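Local coordinates for protein peroxinectin A (Dictyostelium discoideum, PDB 6ERC) that is a secreted haem peroxidase that uses hydrogen peroxide to oxidise phenolic donors, and also has iodide and thiocyanate peroxidase activity, at residues Ala290-Phe296 with Gln461-Thr465; Glu295-Phe301 with Phe454-Ile458; Asn383-Arg388 with Asp434-Gly438. All blocks are in the same frame, centred on the assembly; numbering follows the deposited sequence.

Interaction 1. Residues Ala290-Phe296 with Gln461-Thr465; sequences AQVSNEF and QFFRT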
loop_
_atom_site.group_PDB
_atom_site.type_symbol
_atom_site.label_atom_id
_atom_site.label_comp_id
_atom_site.label_asym_id
_atom_site.label_seq_id
_atom_site.Cartn_x
_atom_site.Cartn_y
_atom_site.Cartn_z
ATOM N N ALA A 290 10.245 -11.926 8.581
ATOM C CA ALA A 290 9.799 -11.002 7.548
ATOM C C ALA A 290 8.402 -10.449 7.800
ATOM O O ALA A 290 7.959 -9.577 7.044
ATOM C CB ALA A 290 9.826 -11.698 6.185
ATOM N N GLN A 291 7.705 -10.931 8.830
ATOM C CA GLN A 291 6.350 -10.476 9.114
ATOM C C GLN A 291 6.305 -8.956 9.210
ATOM O O GLN A 291 7.232 -8.322 9.719
ATOM C CB GLN A 291 5.853 -11.105 10.418
ATOM C CG GLN A 291 4.400 -10.807 10.759
ATOM C CD GLN A 291 3.424 -11.620 9.937
ATOM O OE1 GLN A 291 3.698 -12.765 9.578
ATOM N NE2 GLN A 291 2.272 -11.033 9.636
ATOM N N VAL A 292 5.214 -8.371 8.710
ATOM C CA VAL A 292 5.073 -6.921 8.718
ATOM C C VAL A 292 4.857 -6.431 10.145
ATOM O O VAL A 292 4.195 -7.089 10.958
ATOM C CB VAL A 292 3.915 -6.488 7.802
ATOM C CG1 VAL A 292 3.677 -4.977 7.901
ATOM C CG2 VAL A 292 4.194 -6.892 6.362
ATOM N N SER A 293 5.414 -5.265 10.455
ATOM C CA SER A 293 5.221 -4.651 11.759
ATOM C C SER A 293 3.951 -3.813 11.760
ATOM O O SER A 293 3.567 -3.221 10.748
ATOM C CB SER A 293 6.414 -3.773 12.135
ATOM O OG SER A 293 6.455 -2.611 11.326
ATOM N N ASN A 294 3.303 -3.763 12.924
ATOM C CA ASN A 294 2.058 -3.015 13.046
ATOM C C ASN A 294 2.270 -1.535 12.769
ATOM O O ASN A 294 1.397 -0.880 12.189
ATOM C CB ASN A 294 1.467 -3.218 14.440
ATOM C CG ASN A 294 -0.036 -3.091 14.455
ATOM O OD1 ASN A 294 -0.593 -2.101 13.980
ATOM N ND2 ASN A 294 -0.707 -4.106 14.989
ATOM N N GLU A 295 3.424 -0.995 13.159
ATOM C CA GLU A 295 3.686 0.423 12.946
ATOM C C GLU A 295 3.975 0.724 11.482
ATOM O O GLU A 295 3.667 1.822 11.008
ATOM C CB GLU A 295 4.857 0.883 13.815
ATOM C CG GLU A 295 4.643 0.705 15.315
ATOM C CD GLU A 295 4.876 -0.725 15.779
ATOM O OE1 GLU A 295 5.015 -1.618 14.917
ATOM O OE2 GLU A 295 4.924 -0.951 17.007
ATOM N N PHE A 296 4.561 -0.232 10.758
ATOM C CA PHE A 296 4.884 -0.018 9.350
ATOM C C PHE A 296 3.621 0.218 8.533
ATOM O O PHE A 296 3.471 1.255 7.878
ATOM C CB PHE A 296 5.663 -1.219 8.808
ATOM C CG PHE A 296 5.913 -1.169 7.321
ATOM C CD1 PHE A 296 6.993 -0.468 6.806
ATOM C CD2 PHE A 296 5.077 -1.838 6.439
ATOM C CE1 PHE A 296 7.227 -0.425 5.439
ATOM C CE2 PHE A 296 5.309 -1.799 5.069
ATOM C CZ PHE A 296 6.384 -1.092 4.572
ATOM N N GLN A 461 11.566 -2.294 8.258
ATOM C CA GLN A 461 10.690 -3.313 7.689
ATOM C C GLN A 461 11.329 -3.968 6.470
ATOM O O GLN A 461 11.477 -5.195 6.413
ATOM C CB GLN A 461 9.340 -2.696 7.317
ATOM C CG GLN A 461 8.364 -3.686 6.704
ATOM C CD GLN A 461 8.059 -4.842 7.630
ATOM O OE1 GLN A 461 7.386 -4.678 8.647
ATOM N NE2 GLN A 461 8.561 -6.019 7.288
ATOM N N PHE A 462 11.712 -3.165 5.478
ATOM C CA PHE A 462 12.184 -3.728 4.220
ATOM C C PHE A 462 13.518 -4.447 4.366
ATOM O O PHE A 462 13.855 -5.282 3.520
ATOM C CB PHE A 462 12.273 -2.634 3.160
ATOM C CG PHE A 462 10.937 -2.226 2.610
ATOM C CD1 PHE A 462 10.176 -3.120 1.874
ATOM C CD2 PHE A 462 10.437 -0.956 2.830
ATOM C CE1 PHE A 462 8.945 -2.754 1.370
ATOM C CE2 PHE A 462 9.207 -0.585 2.325
ATOM C CZ PHE A 462 8.462 -1.483 1.593
ATOM N N PHE A 463 14.283 -4.159 5.419
ATOM C CA PHE A 463 15.444 -4.991 5.706
ATOM C C PHE A 463 15.017 -6.417 6.022
ATOM O O PHE A 463 15.669 -7.379 5.599
ATOM C CB PHE A 463 16.241 -4.407 6.868
ATOM C CG PHE A 463 17.479 -5.185 7.196
ATOM C CD1 PHE A 463 17.436 -6.237 8.094
ATOM C CD2 PHE A 463 18.687 -4.868 6.601
ATOM C CE1 PHE A 463 18.574 -6.953 8.397
ATOM C CE2 PHE A 463 19.828 -5.581 6.898
ATOM C CZ PHE A 463 19.771 -6.626 7.798
ATOM N N ARG A 464 13.915 -6.573 6.757
ATOM C CA ARG A 464 13.489 -7.900 7.179
ATOM C C ARG A 464 12.801 -8.662 6.051
ATOM O O ARG A 464 13.062 -9.856 5.868
ATOM C CB ARG A 464 12.573 -7.793 8.399
ATOM C CG ARG A 464 13.322 -7.437 9.676
ATOM C CD ARG A 464 12.425 -7.453 10.904
ATOM N NE ARG A 464 11.422 -6.393 10.872
ATOM C CZ ARG A 464 10.153 -6.551 10.507
ATOM N NH1 ARG A 464 9.331 -5.509 10.522
ATOM N NH2 ARG A 464 9.695 -7.736 10.134
ATOM N N THR A 465 11.932 -8.003 5.281
ATOM C CA THR A 465 11.239 -8.712 4.206
ATOM C C THR A 465 12.171 -9.119 3.069
ATOM O O THR A 465 11.747 -9.877 2.192
ATOM C CB THR A 465 10.087 -7.871 3.647
ATOM O OG1 THR A 465 10.487 -6.501 3.538
ATOM C CG2 THR A 465 8.859 -7.990 4.546
#
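Gln461 meets Phe296 and Ser293 through two torsions of its own: CG stands opposite the backbone N (chi1 180°) and the chain then bends at chi2 (59°). The first sets CG over the centre of the Phe296 ring, 3.5 Å from its centroid, a CH-pi contact; the second turns the amide aside. Gln461 OE1 thus accepts the backbone N-H of Ser293, 2.7 Å from N to OE1. The same oxygen takes a weak bond from Arg464 NH1 of its own helix. A bend at chi3 in Arg464 carries its guanidinium to the neighbouring peptide, where NH2 donates almost straight, and in the guanidinium plane, to Gln291 O (2.6 Å); Glu460 forms a salt bridge with NE. Within the mainly helical core of the animal haem peroxidase fold, helix 452-467 here grips the loop that leads into helix 294-300. Ser293 is the N-cap of that helix, its OG accepting from Phe296 N at 3.1 Å, so Gln461 OE1 binds the N-H of the capping residue itself. Beyond the Gln461 contact, the edge of Phe296 points at the face of Phe462 in an offset edge-to-face pair, planes at 86°. Ala290 CB lies against Arg464 O at 3.7 Å.

Interaction 2. Residues Glu295-Phe301 with Phe454-Ile458; sequences EFTTTAF and FYLII. With HEM (protoporphyrin IX containing Fe), chain F.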
loop_
_atom_site.group_PDB
_atom_site.type_symbol
_atom_site.label_atom_id
_atom_site.label_comp_id
_atom_site.label_asym_id
_atom_site.label_seq_id
_atom_site.Cartn_x
_atom_site.Cartn_y
_atom_site.Cartn_z
ATOM N N GLU A 295 3.424 -0.995 13.159
ATOM C CA GLU A 295 3.686 0.423 12.946
ATOM C C GLU A 295 3.975 0.724 11.482
ATOM O O GLU A 295 3.667 1.822 11.008
ATOM C CB GLU A 295 4.857 0.883 13.815
ATOM C CG GLU A 295 4.643 0.705 15.315
ATOM C CD GLU A 295 4.876 -0.725 15.779
ATOM O OE1 GLU A 295 5.015 -1.618 14.917
ATOM O OE2 GLU A 295 4.924 -0.951 17.007
ATOM N N PHE A 296 4.561 -0.232 10.758
ATOM C CA PHE A 296 4.884 -0.018 9.350
ATOM C C PHE A 296 3.621 0.218 8.533
ATOM O O PHE A 296 3.471 1.255 7.878
ATOM C CB PHE A 296 5.663 -1.219 8.808
ATOM C CG PHE A 296 5.913 -1.169 7.321
ATOM C CD1 PHE A 296 6.993 -0.468 6.806
ATOM C CD2 PHE A 296 5.077 -1.838 6.439
ATOM C CE1 PHE A 296 7.227 -0.425 5.439
ATOM C CE2 PHE A 296 5.309 -1.799 5.069
ATOM C CZ PHE A 296 6.384 -1.092 4.572
ATOM N N THR A 297 2.695 -0.738 8.565
ATOM C CA THR A 297 1.505 -0.635 7.731
ATOM C C THR A 297 0.496 0.359 8.292
ATOM O O THR A 297 -0.186 1.043 7.521
ATOM C CB THR A 297 0.861 -2.015 7.567
ATOM O OG1 THR A 297 -0.192 -1.940 6.601
ATOM C CG2 THR A 297 0.296 -2.532 8.880
ATOM N N THR A 298 0.391 0.465 9.617
ATOM C CA THR A 298 -0.611 1.341 10.213
ATOM C C THR A 298 -0.176 2.802 10.196
ATOM O O THR A 298 -1.007 3.693 9.993
ATOM C CB THR A 298 -0.903 0.903 11.649
ATOM O OG1 THR A 298 -1.171 -0.506 11.681
ATOM C CG2 THR A 298 -2.103 1.656 12.204
ATOM N N THR A 299 1.117 3.070 10.400
ATOM C CA THR A 299 1.591 4.434 10.629
ATOM C C THR A 299 2.566 4.890 9.551
ATOM O O THR A 299 2.234 5.792 8.778
ATOM C CB THR A 299 2.226 4.525 12.018
ATOM O OG1 THR A 299 1.379 3.881 12.979
ATOM C CG2 THR A 299 2.429 5.983 12.419
ATOM N N ALA A 300 3.762 4.306 9.477
ATOM C CA ALA A 300 4.827 4.880 8.661
ATOM C C ALA A 300 4.462 4.887 7.179
ATOM O O ALA A 300 4.485 5.935 6.526
ATOM C CB ALA A 300 6.127 4.109 8.891
ATOM N N PHE A 301 4.130 3.723 6.628
ATOM C CA PHE A 301 3.974 3.606 5.184
ATOM C C PHE A 301 2.655 4.167 4.668
ATOM O O PHE A 301 2.417 4.118 3.456
ATOM C CB PHE A 301 4.107 2.143 4.756
ATOM C CG PHE A 301 4.568 1.976 3.341
ATOM C CD1 PHE A 301 5.897 2.164 3.012
ATOM C CD2 PHE A 301 3.676 1.638 2.339
ATOM C CE1 PHE A 301 6.330 2.014 1.709
ATOM C CE2 PHE A 301 4.104 1.487 1.034
ATOM C CZ PHE A 301 5.432 1.675 0.720
ATOM N N PHE A 454 9.399 8.075 10.342
ATOM C CA PHE A 454 8.915 7.188 9.290
ATOM C C PHE A 454 10.075 6.519 8.560
ATOM O O PHE A 454 9.989 5.345 8.185
ATOM C CB PHE A 454 8.036 7.971 8.312
ATOM C CG PHE A 454 6.653 8.285 8.834
ATOM C CD1 PHE A 454 6.286 7.974 10.134
ATOM C CD2 PHE A 454 5.715 8.880 8.007
ATOM C CE1 PHE A 454 5.014 8.258 10.596
ATOM C CE2 PHE A 454 4.444 9.166 8.466
ATOM C CZ PHE A 454 4.093 8.854 9.761
ATOM N N TYR A 455 11.171 7.251 8.353
ATOM C CA TYR A 455 12.354 6.671 7.728
ATOM C C TYR A 455 12.807 5.419 8.470
ATOM O O TYR A 455 13.076 4.378 7.859
ATOM C CB TYR A 455 13.472 7.713 7.697
ATOM C CG TYR A 455 14.754 7.269 7.034
ATOM C CD1 TYR A 455 15.670 6.472 7.706
ATOM C CD2 TYR A 455 15.063 7.676 5.745
ATOM C CE1 TYR A 455 16.847 6.078 7.107
ATOM C CE2 TYR A 455 16.238 7.287 5.137
ATOM C CZ TYR A 455 17.127 6.489 5.822
ATOM O OH TYR A 455 18.302 6.100 5.218
ATOM N N LEU A 456 12.894 5.506 9.799
ATOM C CA LEU A 456 13.405 4.387 10.585
ATOM C C LEU A 456 12.472 3.184 10.509
ATOM O O LEU A 456 12.933 2.043 10.396
ATOM C CB LEU A 456 13.610 4.825 12.035
ATOM C CG LEU A 456 14.488 3.931 12.915
ATOM C CD1 LEU A 456 15.138 4.760 14.010
ATOM C CD2 LEU A 456 13.692 2.785 13.524
ATOM N N ILE A 457 11.158 3.416 10.567
ATOM C CA ILE A 457 10.211 2.306 10.533
ATOM C C ILE A 457 10.233 1.628 9.168
ATOM O O ILE A 457 10.186 0.395 9.070
ATOM C CB ILE A 457 8.800 2.803 10.899
ATOM C CG1 ILE A 457 8.794 3.401 12.310
ATOM C CG2 ILE A 457 7.785 1.664 10.815
ATOM C CD1 ILE A 457 7.584 4.253 12.614
ATOM N N ILE A 458 10.305 2.415 8.094
ATOM C CA ILE A 458 10.319 1.841 6.754
ATOM C C ILE A 458 11.626 1.097 6.510
ATOM O O ILE A 458 11.635 -0.031 6.004
ATOM C CB ILE A 458 10.085 2.938 5.700
ATOM C CG1 ILE A 458 8.681 3.525 5.857
ATOM C CG2 ILE A 458 10.260 2.374 4.294
ATOM C CD1 ILE A 458 8.461 4.809 5.084
HETATM C CHA HEM F . -4.604 1.610 3.420
HETATM C CHB HEM F . -6.883 4.027 -0.093
HETATM C CHC HEM F . -2.583 5.346 -1.946
HETATM C CHD HEM F . -0.324 3.124 1.717
HETATM C C1A HEM F . -5.587 2.201 2.666
HETATM C C2A HEM F . -6.997 2.201 2.968
HETATM C C3A HEM F . -7.635 2.870 2.003
HETATM C C4A HEM F . -6.640 3.312 1.052
HETATM C CMA HEM F . -9.154 3.128 1.895
HETATM C CAA HEM F . -7.617 1.544 4.211
HETATM C CBA HEM F . -8.142 2.671 5.089
HETATM C CGA HEM F . -8.237 2.206 6.519
HETATM O O1A HEM F . -7.183 1.882 7.124
HETATM O O2A HEM F . -9.370 2.171 7.061
HETATM C C1B HEM F . -5.914 4.570 -0.901
HETATM C C2B HEM F . -6.169 5.321 -2.105
HETATM C C3B HEM F . -4.985 5.685 -2.627
HETATM C C4B HEM F . -3.941 5.175 -1.760
HETATM C CMB HEM F . -7.594 5.596 -2.626
HETATM C CAB HEM F . -4.679 6.506 -3.901
HETATM C CBB HEM F . -5.630 7.055 -4.664
HETATM C C1C HEM F . -1.589 4.872 -1.117
HETATM C C2C HEM F . -0.159 5.058 -1.290
HETATM C C3C HEM F . 0.467 4.435 -0.268
HETATM C C4C HEM F . -0.557 3.846 0.567
HETATM C CMC HEM F . 0.420 5.859 -2.475
HETATM C CAC HEM F . 1.964 4.275 0.108
HETATM C CBC HEM F . 3.001 4.754 -0.582
HETATM C C1D HEM F . -1.281 2.486 2.468
HETATM C C2D HEM F . -1.033 1.600 3.581
HETATM C C3D HEM F . -2.217 1.196 4.050
HETATM C C4D HEM F . -3.253 1.793 3.245
HETATM C CMD HEM F . 0.365 1.236 4.122
HETATM C CAD HEM F . -2.490 0.229 5.215
HETATM C CBD HEM F . -2.280 -1.168 4.640
HETATM C CGD HEM F . -3.220 -2.166 5.272
HETATM O O1D HEM F . -4.378 -2.278 4.795
HETATM O O2D HEM F . -2.824 -2.859 6.243
HETATM N NA HEM F . -5.403 2.888 1.486
HETATM N NB HEM F . -4.547 4.498 -0.717
HETATM N NC HEM F . -1.792 4.126 0.025
HETATM N ND HEM F . -2.647 2.579 2.290
HETATM FE FE HEM F . -3.581 3.480 0.775
#
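Ala300 sits over one face of the Phe454 ring, its CA 3.8 Å from the centroid and above the ring centre, in a CH-pi contact. In the helical core of this animal haem peroxidase, the axes of 295-300 and 454-458 run nearly antiparallel, with 155° between their directions and 9.8 Å at closest approach. At Ala300, whose side chain is a single methyl, the backbones come close, Ala300 CA lying 4.7 Å from Phe454 CA, and its CB touches three larger groups of the other helix. Ile457 CG2 comes nearest, at 3.5 Å from Ala300 CB, while Ile458 CG1 and the Phe454 ring touch the same methyl from further off.

Ile457 has CG2 anti to its backbone N, which directs that branch between Ala300 CB and Phe296 CA. The Phe296 ring presents its edge to the backbone of the other helix, with Ile458 CA near its plane, and one of its faces is covered near the rim by Phe301 CB. Phe301 likewise turns an edge to Ile458, CG1 lying close to the ring plane. Thr299 crosses Phe454 at about a right angle, its CG2 at 3.9 Å from Phe454 CE1, and its hydroxyl is hydrogen-bonded to Asn387 OD1.

Helix 294-300 is widened by a pi-type turn at 296-300, and Glu295 O accepts from both Thr299 N and Ala300 N. No hydrogen bond joins the two segments, so apolar contact carries the pairing. The side of helix 294-300 turned to the cofactor is different: Phe301 lies beside the haem, CE2 being 3.6 Å from haem CAC, and Ile80 of helix 70-80 packs nearby. Thr297, whose OG1 is swung away from the main-chain nitrogen (chi1 -172°), donates from that hydroxyl to the propionate oxygen O2D of the haem at 2.8 Å.

Interaction 3. Residues Asn383-Arg388 with Asp434-Gly438; sequences NLQRNR and DSYVG. With HEM (protoporphyrin IX containing Fe), chain F.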
loop_
_atom_site.group_PDB
_atom_site.type_symbol
_atom_site.label_atom_id
_atom_site.label_comp_id
_atom_site.label_asym_id
_atom_site.label_seq_id
_atom_site.Cartn_x
_atom_site.Cartn_y
_atom_site.Cartn_z
ATOM N N ASN A 383 -7.375 6.685 8.881
ATOM C CA ASN A 383 -6.025 6.395 9.352
ATOM C C ASN A 383 -5.903 6.652 10.848
ATOM O O ASN A 383 -5.383 5.812 11.590
ATOM C CB ASN A 383 -5.009 7.226 8.572
ATOM C CG ASN A 383 -4.991 6.883 7.093
ATOM O OD1 ASN A 383 -5.204 5.735 6.708
ATOM N ND2 ASN A 383 -4.739 7.881 6.258
ATOM N N LEU A 384 -6.379 7.812 11.311
ATOM C CA LEU A 384 -6.349 8.111 12.740
ATOM C C LEU A 384 -7.084 7.042 13.536
ATOM O O LEU A 384 -6.584 6.557 14.557
ATOM C CB LEU A 384 -6.957 9.488 13.000
ATOM C CG LEU A 384 -6.009 10.690 12.968
ATOM C CD1 LEU A 384 -4.987 10.621 14.097
ATOM C CD2 LEU A 384 -5.311 10.804 11.626
ATOM N N GLN A 385 -8.277 6.657 13.081
ATOM C CA GLN A 385 -9.001 5.572 13.734
ATOM C C GLN A 385 -8.156 4.308 13.796
ATOM O O GLN A 385 -8.040 3.675 14.852
ATOM C CB GLN A 385 -10.306 5.298 12.993
ATOM C CG GLN A 385 -11.324 6.395 13.129
ATOM C CD GLN A 385 -12.027 6.380 14.471
ATOM O OE1 GLN A 385 -11.904 7.316 15.257
ATOM N NE2 GLN A 385 -12.771 5.312 14.737
ATOM N N ARG A 386 -7.558 3.922 12.662
ATOM C CA ARG A 386 -6.806 2.673 12.601
ATOM C C ARG A 386 -5.630 2.692 13.568
ATOM O O ARG A 386 -5.356 1.692 14.241
ATOM C CB ARG A 386 -6.326 2.426 11.167
ATOM C CG ARG A 386 -5.845 1.005 10.889
ATOM C CD ARG A 386 -6.990 0.004 10.870
ATOM N NE ARG A 386 -8.033 0.365 9.914
ATOM C CZ ARG A 386 -9.183 -0.288 9.780
ATOM N NH1 ARG A 386 -9.448 -1.343 10.541
ATOM N NH2 ARG A 386 -10.077 0.113 8.887
ATOM N N ASN A 387 -4.920 3.820 13.651
ATOM C CA ASN A 387 -3.837 3.937 14.622
ATOM C C ASN A 387 -4.365 3.807 16.044
ATOM O O ASN A 387 -3.766 3.118 16.879
ATOM C CB ASN A 387 -3.108 5.268 14.440
ATOM C CG ASN A 387 -2.290 5.319 13.165
ATOM O OD1 ASN A 387 -1.119 4.942 13.151
ATOM N ND2 ASN A 387 -2.901 5.796 12.089
ATOM N N ARG A 388 -5.489 4.466 16.339
ATOM C CA ARG A 388 -6.088 4.362 17.664
ATOM C C ARG A 388 -6.738 3.002 17.873
ATOM O O ARG A 388 -6.808 2.515 19.009
ATOM C CB ARG A 388 -7.105 5.486 17.856
ATOM C CG ARG A 388 -6.478 6.869 17.827
ATOM C CD ARG A 388 -7.516 7.966 17.724
ATOM N NE ARG A 388 -6.900 9.288 17.717
ATOM C CZ ARG A 388 -7.576 10.432 17.769
ATOM N NH1 ARG A 388 -8.901 10.421 17.834
ATOM N NH2 ARG A 388 -6.926 11.588 17.760
ATOM N N ASP A 434 -0.550 12.254 17.907
ATOM C CA ASP A 434 -0.627 10.937 17.287
ATOM C C ASP A 434 0.625 10.682 16.452
ATOM O O ASP A 434 1.056 11.549 15.686
ATOM C CB ASP A 434 -1.873 10.834 16.408
ATOM C CG ASP A 434 -3.124 10.505 17.198
ATOM O OD1 ASP A 434 -3.134 9.458 17.876
ATOM O OD2 ASP A 434 -4.094 11.289 17.141
ATOM N N SER A 435 1.205 9.487 16.594
ATOM C CA SER A 435 2.419 9.161 15.850
ATOM C C SER A 435 2.253 9.437 14.361
ATOM O O SER A 435 3.187 9.905 13.700
ATOM C CB SER A 435 2.798 7.697 16.078
ATOM O OG SER A 435 3.359 7.511 17.365
ATOM N N TYR A 436 1.065 9.166 13.817
ATOM C CA TYR A 436 0.842 9.351 12.387
ATOM C C TYR A 436 1.008 10.813 11.983
ATOM O O TYR A 436 1.695 11.121 11.002
ATOM C CB TYR A 436 -0.545 8.836 12.009
ATOM C CG TYR A 436 -0.875 8.984 10.541
ATOM C CD1 TYR A 436 -0.058 8.426 9.565
ATOM C CD2 TYR A 436 -2.010 9.671 10.132
ATOM C CE1 TYR A 436 -0.359 8.557 8.221
ATOM C CE2 TYR A 436 -2.319 9.805 8.791
ATOM C CZ TYR A 436 -1.492 9.246 7.842
ATOM O OH TYR A 436 -1.801 9.380 6.510
ATOM N N VAL A 437 0.391 11.734 12.730
ATOM C CA VAL A 437 0.482 13.142 12.359
ATOM C C VAL A 437 1.867 13.683 12.683
ATOM O O VAL A 437 2.386 14.554 11.974
ATOM C CB VAL A 437 -0.623 13.981 13.044
ATOM C CG1 VAL A 437 -1.977 13.263 13.005
ATOM C CG2 VAL A 437 -0.250 14.345 14.470
ATOM N N GLY A 438 2.492 13.181 13.747
ATOM C CA GLY A 438 3.814 13.664 14.109
ATOM C C GLY A 438 4.857 13.319 13.065
ATOM O O GLY A 438 5.612 14.185 12.613
HETATM C CHA HEM F . -4.604 1.610 3.420
HETATM C CHB HEM F . -6.883 4.027 -0.093
HETATM C CHC HEM F . -2.583 5.346 -1.946
HETATM C CHD HEM F . -0.324 3.124 1.717
HETATM C C1A HEM F . -5.587 2.201 2.666
HETATM C C2A HEM F . -6.997 2.201 2.968
HETATM C C3A HEM F . -7.635 2.870 2.003
HETATM C C4A HEM F . -6.640 3.312 1.052
HETATM C CMA HEM F . -9.154 3.128 1.895
HETATM C CAA HEM F . -7.617 1.544 4.211
HETATM C CBA HEM F . -8.142 2.671 5.089
HETATM C CGA HEM F . -8.237 2.206 6.519
HETATM O O1A HEM F . -7.183 1.882 7.124
HETATM O O2A HEM F . -9.370 2.171 7.061
HETATM C C1B HEM F . -5.914 4.570 -0.901
HETATM C C2B HEM F . -6.169 5.321 -2.105
HETATM C C3B HEM F . -4.985 5.685 -2.627
HETATM C C4B HEM F . -3.941 5.175 -1.760
HETATM C CMB HEM F . -7.594 5.596 -2.626
HETATM C CAB HEM F . -4.679 6.506 -3.901
HETATM C CBB HEM F . -5.630 7.055 -4.664
HETATM C C1C HEM F . -1.589 4.872 -1.117
HETATM C C2C HEM F . -0.159 5.058 -1.290
HETATM C C3C HEM F . 0.467 4.435 -0.268
HETATM C C4C HEM F . -0.557 3.846 0.567
HETATM C CMC HEM F . 0.420 5.859 -2.475
HETATM C CAC HEM F . 1.964 4.275 0.108
HETATM C CBC HEM F . 3.001 4.754 -0.582
HETATM C C1D HEM F . -1.281 2.486 2.468
HETATM C C2D HEM F . -1.033 1.600 3.581
HETATM C C3D HEM F . -2.217 1.196 4.050
HETATM C C4D HEM F . -3.253 1.793 3.245
HETATM C CMD HEM F . 0.365 1.236 4.122
HETATM C CAD HEM F . -2.490 0.229 5.215
HETATM C CBD HEM F . -2.280 -1.168 4.640
HETATM C CGD HEM F . -3.220 -2.166 5.272
HETATM O O1D HEM F . -4.378 -2.278 4.795
HETATM O O2D HEM F . -2.824 -2.859 6.243
HETATM N NA HEM F . -5.403 2.888 1.486
HETATM N NB HEM F . -4.547 4.498 -0.717
HETATM N NC HEM F . -1.792 4.126 0.025
HETATM N ND HEM F . -2.647 2.579 2.290
HETATM FE FE HEM F . -3.581 3.480 0.775
HETATM O O HOH W 1 -0.350 7.250 15.136
#
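Arg388 and Asp434 form the one salt bridge of this contact, which joins helix 379-390 to the start of helix 435-441 in the helical core of the animal haem peroxidase fold. The chain of Arg388 is extended from CG to NE, and this reach lets NH2 donate, nearly straight, to Asp434 OD2 at 2.9 Å. The acceptor lies in the guanidinium plane and uses the syn lone pair of the carboxylate, although the two flat groups are turned 38° from each other. Leu384 CD1 lies 3.2 Å from the same Asp434 OD2. Tyr427 also bonds to OD2, while Gln46 O takes a bond from Arg388 NH1; the ion pair is thus held from both ends.

Apolar contacts centre on Leu384 and Tyr436. Leu384 CD2 approaches the ring edge of Tyr436, 3.8 Å from CD2 of the tyrosine, and Leu384 CD1 rests 4.2 Å from Val437 CG1. Tyr436 CG points directly opposite its main-chain nitrogen (chi1 -180°), which sends the ring toward helix 379-390, where Asn383 CB lies 3.7 Å from Tyr436 CE2. The Asn387 side chain crosses that of Tyr436 at about a right angle, ND2 3.8 Å from Tyr436 CB, with amide and ring planes 21° apart.

Among the hydrogen bonds, Asn387 ND2 turns back to Asn383 O of its own helix, coming from above the carbonyl plane, and that oxygen also takes Asn387 N. OD1 of Asn387 receives a weak bond from a water, which links the two segments by accepting from Tyr436 N. Another side of helix 379-390 faces the cofactor. Arg386, bent at chi2 and chi3, grips one haem propionate with two donors: NE to O1A, and, much straighter, NH2 to O2A at 2.8 Å.

Overall arrangement
All three contacts are buried, with only Arg464 in interaction 1 and Asp434 in interaction 3 partly exposed among the touching residues. Interactions 1 and 2 pair the same two helices, 294-300 and 452-467, and share Glu295 and Phe296; the chemistry changes along them, from a mixture of hydrogen bonds and ring contacts to packing without any hydrogen bond between the segments. Interaction 3 uses the helix preceding 452-467 in the chain and adds an ion pair. A side-chain hydrogen bond joins it to interaction 2. Interaction 2 gives one hydroxyl to one haem propionate, interaction 3 two guanidinium nitrogens to the other; interaction 1 does not touch the haem, the Phe296 side chain being about 6 Å away.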